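Alpha-1,4-endofucoidanase (Mariniflexile fucanivorans, PDB 6DLH) hydrolyses alpha-1,4-linked fucoidan from within the chain, as a retaining glycoside hydrolase of family 107 with probable Ig-like domains and bound calcium. Local coordinates at residues G456-L470 with E490-S503. Residues are numbered along the deposited sequence; the frame is centred on the assembly and turned at random.
With CA (calcium ion), chain I.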
loop_
_atom_site.group_PDB
_atom_site.type_symbol
_atom_site.label_atom_id
_atom_site.label_comp_id
_atom_site.label_asym_id
_atom_site.label_seq_id
_atom_site.Cartn_x
_atom_site.Cartn_y
_atom_site.Cartn_z
ATOM N N GLY A 456 15.520 12.991 -33.581
ATOM C CA GLY A 456 14.084 13.116 -33.429
ATOM C C GLY A 456 13.337 11.927 -34.020
ATOM O O GLY A 456 13.889 11.173 -34.820
ATOM N N ILE A 457 12.078 11.786 -33.594
ATOM C CA ILE A 457 11.109 10.852 -34.142
ATOM C C ILE A 457 10.568 11.441 -35.446
ATOM O O ILE A 457 9.975 12.519 -35.433
ATOM C CB ILE A 457 9.979 10.646 -33.112
ATOM C CG1 ILE A 457 10.484 9.999 -31.816
ATOM C CG2 ILE A 457 8.805 9.889 -33.721
ATOM C CD1 ILE A 457 10.871 8.534 -31.940
ATOM N N THR A 458 10.766 10.726 -36.563
ATOM C CA THR A 458 10.486 11.270 -37.885
ATOM C C THR A 458 9.127 10.793 -38.389
ATOM O O THR A 458 8.647 11.273 -39.413
ATOM C CB THR A 458 11.589 10.941 -38.901
ATOM O OG1 THR A 458 11.827 9.531 -38.898
ATOM C CG2 THR A 458 12.868 11.721 -38.667
ATOM N N GLY A 459 8.518 9.847 -37.666
ATOM C CA GLY A 459 7.214 9.337 -38.045
ATOM C C GLY A 459 6.646 8.388 -36.996
ATOM O O GLY A 459 7.396 7.767 -36.245
ATOM N N LEU A 460 5.311 8.323 -36.940
ATOM C CA LEU A 460 4.601 7.265 -36.240
ATOM C C LEU A 460 3.483 6.765 -37.146
ATOM O O LEU A 460 2.709 7.563 -37.673
ATOM C CB LEU A 460 4.024 7.777 -34.914
ATOM C CG LEU A 460 3.088 6.793 -34.200
ATOM C CD1 LEU A 460 3.872 5.705 -33.473
ATOM C CD2 LEU A 460 2.151 7.504 -33.234
ATOM N N THR A 461 3.411 5.441 -37.301
ATOM C CA THR A 461 2.361 4.802 -38.077
ATOM C C THR A 461 2.084 3.427 -37.483
ATOM O O THR A 461 2.714 3.035 -36.506
ATOM C CB THR A 461 2.687 4.820 -39.580
ATOM O OG1 THR A 461 1.566 4.266 -40.277
ATOM C CG2 THR A 461 3.975 4.103 -39.932
ATOM N N ALA A 462 1.122 2.710 -38.068
ATOM C CA ALA A 462 0.678 1.436 -37.524
ATOM C C ALA A 462 0.731 0.360 -38.606
ATOM O O ALA A 462 0.899 0.670 -39.789
ATOM C CB ALA A 462 -0.716 1.581 -36.963
ATOM N N SER A 463 0.623 -0.902 -38.163
ATOM C CA SER A 463 0.445 -2.050 -39.038
ATOM C C SER A 463 -0.302 -3.149 -38.287
ATOM O O SER A 463 -0.106 -3.331 -37.087
ATOM C CB SER A 463 1.754 -2.540 -39.614
ATOM O OG SER A 463 2.654 -2.934 -38.588
ATOM N N GLY A 464 -1.162 -3.873 -39.015
ATOM C CA GLY A 464 -2.086 -4.821 -38.414
ATOM C C GLY A 464 -3.538 -4.416 -38.659
ATOM O O GLY A 464 -3.840 -3.792 -39.677
ATOM N N THR A 465 -4.419 -4.753 -37.701
ATOM C CA THR A 465 -5.862 -4.624 -37.860
ATOM C C THR A 465 -6.398 -3.508 -36.964
ATOM O O THR A 465 -6.631 -3.716 -35.774
ATOM C CB THR A 465 -6.559 -5.974 -37.626
ATOM O OG1 THR A 465 -6.025 -6.900 -38.574
ATOM C CG2 THR A 465 -8.066 -5.910 -37.756
ATOM N N LEU A 466 -6.632 -2.339 -37.573
ATOM C CA LEU A 466 -7.045 -1.137 -36.863
ATOM C C LEU A 466 -8.530 -0.873 -37.097
ATOM O O LEU A 466 -9.089 -1.307 -38.107
ATOM C CB LEU A 466 -6.225 0.050 -37.380
ATOM C CG LEU A 466 -4.855 0.249 -36.737
ATOM C CD1 LEU A 466 -3.853 -0.768 -37.266
ATOM C CD2 LEU A 466 -4.358 1.665 -36.998
ATOM N N PRO A 467 -9.212 -0.136 -36.182
ATOM C CA PRO A 467 -10.568 0.348 -36.450
ATOM C C PRO A 467 -10.575 1.211 -37.712
ATOM O O PRO A 467 -9.679 2.035 -37.912
ATOM C CB PRO A 467 -10.901 1.190 -35.209
ATOM C CG PRO A 467 -9.994 0.645 -34.117
ATOM C CD PRO A 467 -8.724 0.255 -34.845
ATOM N N ALA A 468 -11.574 0.975 -38.575
ATOM C CA ALA A 468 -11.756 1.742 -39.795
ATOM C C ALA A 468 -11.959 3.217 -39.448
ATOM O O ALA A 468 -11.672 4.094 -40.268
ATOM C CB ALA A 468 -12.933 1.198 -40.572
ATOM N N TRP A 469 -12.447 3.465 -38.221
ATOM C CA TRP A 469 -12.815 4.796 -37.765
ATOM C C TRP A 469 -11.614 5.595 -37.248
ATOM O O TRP A 469 -11.736 6.802 -37.050
ATOM C CB TRP A 469 -13.949 4.733 -36.732
ATOM C CG TRP A 469 -13.730 3.793 -35.584
ATOM C CD1 TRP A 469 -14.225 2.526 -35.456
ATOM C CD2 TRP A 469 -12.993 4.057 -34.373
ATOM N NE1 TRP A 469 -13.847 1.985 -34.256
ATOM C CE2 TRP A 469 -13.090 2.897 -33.569
ATOM C CE3 TRP A 469 -12.261 5.153 -33.889
ATOM C CZ2 TRP A 469 -12.473 2.801 -32.320
ATOM C CZ3 TRP A 469 -11.654 5.057 -32.652
ATOM C CH2 TRP A 469 -11.757 3.893 -31.882
ATOM N N LEU A 470 -10.464 4.930 -37.056
ATOM C CA LEU A 470 -9.302 5.522 -36.404
ATOM C C LEU A 470 -8.405 6.228 -37.425
ATOM O O LEU A 470 -8.050 5.656 -38.457
ATOM C CB LEU A 470 -8.537 4.430 -35.646
ATOM C CG LEU A 470 -7.434 4.908 -34.696
ATOM C CD1 LEU A 470 -8.010 5.515 -33.419
ATOM C CD2 LEU A 470 -6.478 3.770 -34.361
ATOM N N GLU A 490 -20.143 -0.668 -32.463
ATOM C CA GLU A 490 -18.784 -1.150 -32.239
ATOM C C GLU A 490 -18.744 -1.965 -30.947
ATOM O O GLU A 490 -19.160 -1.490 -29.891
ATOM C CB GLU A 490 -17.772 0.004 -32.242
ATOM C CG GLU A 490 -16.369 -0.394 -31.801
ATOM C CD GLU A 490 -15.551 -1.164 -32.823
ATOM O OE1 GLU A 490 -14.909 -0.516 -33.681
ATOM O OE2 GLU A 490 -15.555 -2.408 -32.758
ATOM N N ALA A 491 -18.245 -3.202 -31.062
ATOM C CA ALA A 491 -18.263 -4.169 -29.976
ATOM C C ALA A 491 -17.043 -5.086 -30.063
ATOM O O ALA A 491 -16.983 -6.106 -29.381
ATOM C CB ALA A 491 -19.548 -4.962 -30.024
ATOM N N SER A 492 -16.072 -4.716 -30.902
ATOM C CA SER A 492 -14.885 -5.539 -31.060
ATOM C C SER A 492 -13.678 -4.886 -30.391
ATOM O O SER A 492 -13.582 -3.660 -30.313
ATOM C CB SER A 492 -14.619 -5.846 -32.513
ATOM O OG SER A 492 -14.140 -4.696 -33.194
ATOM N N ASN A 493 -12.759 -5.734 -29.916
ATOM C CA ASN A 493 -11.476 -5.298 -29.389
ATOM C C ASN A 493 -10.465 -5.214 -30.535
ATOM O O ASN A 493 -10.748 -5.639 -31.656
ATOM C CB ASN A 493 -11.052 -6.163 -28.199
ATOM C CG ASN A 493 -12.006 -6.040 -27.028
ATOM O OD1 ASN A 493 -12.844 -5.141 -26.989
ATOM N ND2 ASN A 493 -11.895 -6.938 -26.062
ATOM N N TYR A 494 -9.294 -4.625 -30.263
ATOM C CA TYR A 494 -8.267 -4.515 -31.287
ATOM C C TYR A 494 -6.890 -4.809 -30.694
ATOM O O TYR A 494 -6.638 -4.550 -29.520
ATOM C CB TYR A 494 -8.305 -3.147 -31.978
ATOM C CG TYR A 494 -9.508 -2.886 -32.851
ATOM C CD1 TYR A 494 -10.696 -2.429 -32.301
ATOM C CD2 TYR A 494 -9.457 -3.070 -34.226
ATOM C CE1 TYR A 494 -11.810 -2.184 -33.087
ATOM C CE2 TYR A 494 -10.561 -2.822 -35.029
ATOM C CZ TYR A 494 -11.742 -2.376 -34.455
ATOM O OH TYR A 494 -12.850 -2.122 -35.212
ATOM N N THR A 495 -6.016 -5.369 -31.535
ATOM C CA THR A 495 -4.616 -5.583 -31.220
ATOM C C THR A 495 -3.800 -5.265 -32.468
ATOM O O THR A 495 -3.975 -5.901 -33.509
ATOM C CB THR A 495 -4.357 -7.019 -30.747
ATOM O OG1 THR A 495 -5.209 -7.290 -29.633
ATOM C CG2 THR A 495 -2.911 -7.257 -30.363
ATOM N N PHE A 496 -2.910 -4.275 -32.353
ATOM C CA PHE A 496 -2.074 -3.891 -33.477
ATOM C C PHE A 496 -0.759 -3.285 -32.986
ATOM O O PHE A 496 -0.576 -3.037 -31.795
ATOM C CB PHE A 496 -2.842 -2.952 -34.413
ATOM C CG PHE A 496 -3.423 -1.743 -33.726
ATOM C CD1 PHE A 496 -4.579 -1.844 -32.967
ATOM C CD2 PHE A 496 -2.800 -0.506 -33.821
ATOM C CE1 PHE A 496 -5.106 -0.729 -32.330
ATOM C CE2 PHE A 496 -3.334 0.611 -33.194
ATOM C CZ PHE A 496 -4.485 0.495 -32.447
ATOM N N GLU A 497 0.142 -3.051 -33.941
ATOM C CA GLU A 497 1.469 -2.534 -33.677
ATOM C C GLU A 497 1.473 -1.039 -33.980
ATOM O O GLU A 497 0.953 -0.619 -35.012
ATOM C CB GLU A 497 2.482 -3.228 -34.592
ATOM C CG GLU A 497 2.512 -4.738 -34.448
ATOM C CD GLU A 497 3.206 -5.245 -33.196
ATOM O OE1 GLU A 497 2.503 -5.739 -32.296
ATOM O OE2 GLU A 497 4.449 -5.148 -33.128
ATOM N N LEU A 498 2.050 -0.248 -33.063
ATOM C CA LEU A 498 2.458 1.107 -33.395
ATOM C C LEU A 498 3.942 1.099 -33.746
ATOM O O LEU A 498 4.715 0.354 -33.152
ATOM C CB LEU A 498 2.155 2.044 -32.224
ATOM C CG LEU A 498 0.677 2.365 -32.009
ATOM C CD1 LEU A 498 0.505 3.393 -30.902
ATOM C CD2 LEU A 498 0.020 2.847 -33.298
ATOM N N MET A 499 4.332 1.934 -34.713
ATOM C CA MET A 499 5.700 1.919 -35.201
ATOM C C MET A 499 6.306 3.320 -35.166
ATOM O O MET A 499 5.906 4.213 -35.917
ATOM C CB MET A 499 5.751 1.364 -36.624
ATOM C CG MET A 499 5.221 -0.057 -36.730
ATOM S SD MET A 499 5.099 -0.533 -38.463
ATOM C CE MET A 499 3.947 0.691 -39.082
ATOM N N ALA A 500 7.291 3.494 -34.282
ATOM C CA ALA A 500 7.956 4.776 -34.149
ATOM C C ALA A 500 9.226 4.759 -34.989
ATOM O O ALA A 500 9.939 3.761 -35.010
ATOM C CB ALA A 500 8.242 5.061 -32.695
ATOM N N GLN A 501 9.497 5.878 -35.670
ATOM C CA GLN A 501 10.580 5.935 -36.630
ATOM C C GLN A 501 11.523 7.076 -36.270
ATOM O O GLN A 501 11.080 8.138 -35.834
ATOM C CB GLN A 501 10.025 6.137 -38.047
ATOM C CG GLN A 501 11.097 6.070 -39.128
ATOM C CD GLN A 501 10.614 6.412 -40.518
ATOM O OE1 GLN A 501 9.875 7.375 -40.724
ATOM N NE2 GLN A 501 11.059 5.633 -41.494
ATOM N N ASP A 502 12.823 6.825 -36.469
ATOM C CA ASP A 502 13.838 7.864 -36.531
ATOM C C ASP A 502 14.754 7.580 -37.720
ATOM O O ASP A 502 14.512 6.650 -38.493
ATOM C CB ASP A 502 14.563 8.043 -35.193
ATOM C CG ASP A 502 15.343 6.837 -34.682
ATOM O OD1 ASP A 502 15.488 5.846 -35.438
ATOM O OD2 ASP A 502 15.805 6.902 -33.512
ATOM N N SER A 503 15.818 8.376 -37.851
ATOM C CA SER A 503 16.703 8.283 -39.001
ATOM C C SER A 503 17.306 6.882 -39.130
ATOM O O SER A 503 17.816 6.540 -40.193
ATOM C CB SER A 503 17.778 9.338 -38.938
ATOM O OG SER A 503 18.634 9.094 -37.831
HETATM CA CA CA I . 18.639 7.090 -33.313
HETATM O O HOH W 1 16.116 10.891 -36.358
HETATM O O HOH W 2 -6.994 -5.917 -34.458
HETATM O O HOH W 3 -3.254 -6.507 -36.080
HETATM O O HOH W 4 18.073 8.800 -35.087
#
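Pro467 lies flat on the phenol ring of Tyr494, its CG 3.4 Å from the ring centroid and almost on the ring normal, a CH-pi contact over the middle of the face. With CG beside the backbone N (chi1 -69°), the ring runs alongside the proline, the two side chains pointing opposite ways, and its hydroxyl meets Glu490. Glu490 OE1 takes Tyr494 OH on its syn lone pair, 3.0 Å away. On its anti lone pair Glu490 OE1 takes Trp469 NE1 at 2.8 Å, nearly in the indole plane; carboxylate and indole are turned 68° apart. The other oxygen, OE2, accepts from Ser492 N and OG, so both carboxylate oxygens are gripped and the rotation is fixed. A leucine in place of Tyr494 would probably leave Glu490 OE1 with the indole alone and strip Pro467 of its flat aromatic support.

Further along, Leu466 crosses Phe496 at about a right angle, CG over one face towards the rim, 3.9 Å from the centroid. Where the strands pair antiparallel, Met499 bends at chi3 (-60°) so that CE packs against Thr461 CG2 at 3.5 Å, while SD lies beside Ser463 OG. Met499 CE is also close to Ala462 O (3.1 Å). A classic beta bulge sets Thr458 and Gly459 together opposite Gln501, Thr458 N reaching Gln501 O at 2.7 Å from above the carbonyl plane. Asp502 OD2 binds a calcium ion with Gly419, Asp451, Glu453 and a water, while Asp502 OD1 accepts from Asp504 N.

Strand 459-464 is one edge of a three-stranded antiparallel sheet in a probable Ig-like domain, with 494-502 in the middle and 505-513 beyond it; Trp423 of strand 422-423 packs on Leu460, Leu498 and Ala500, and strand 479-484 adds Trp480 against Ile457 and Leu460.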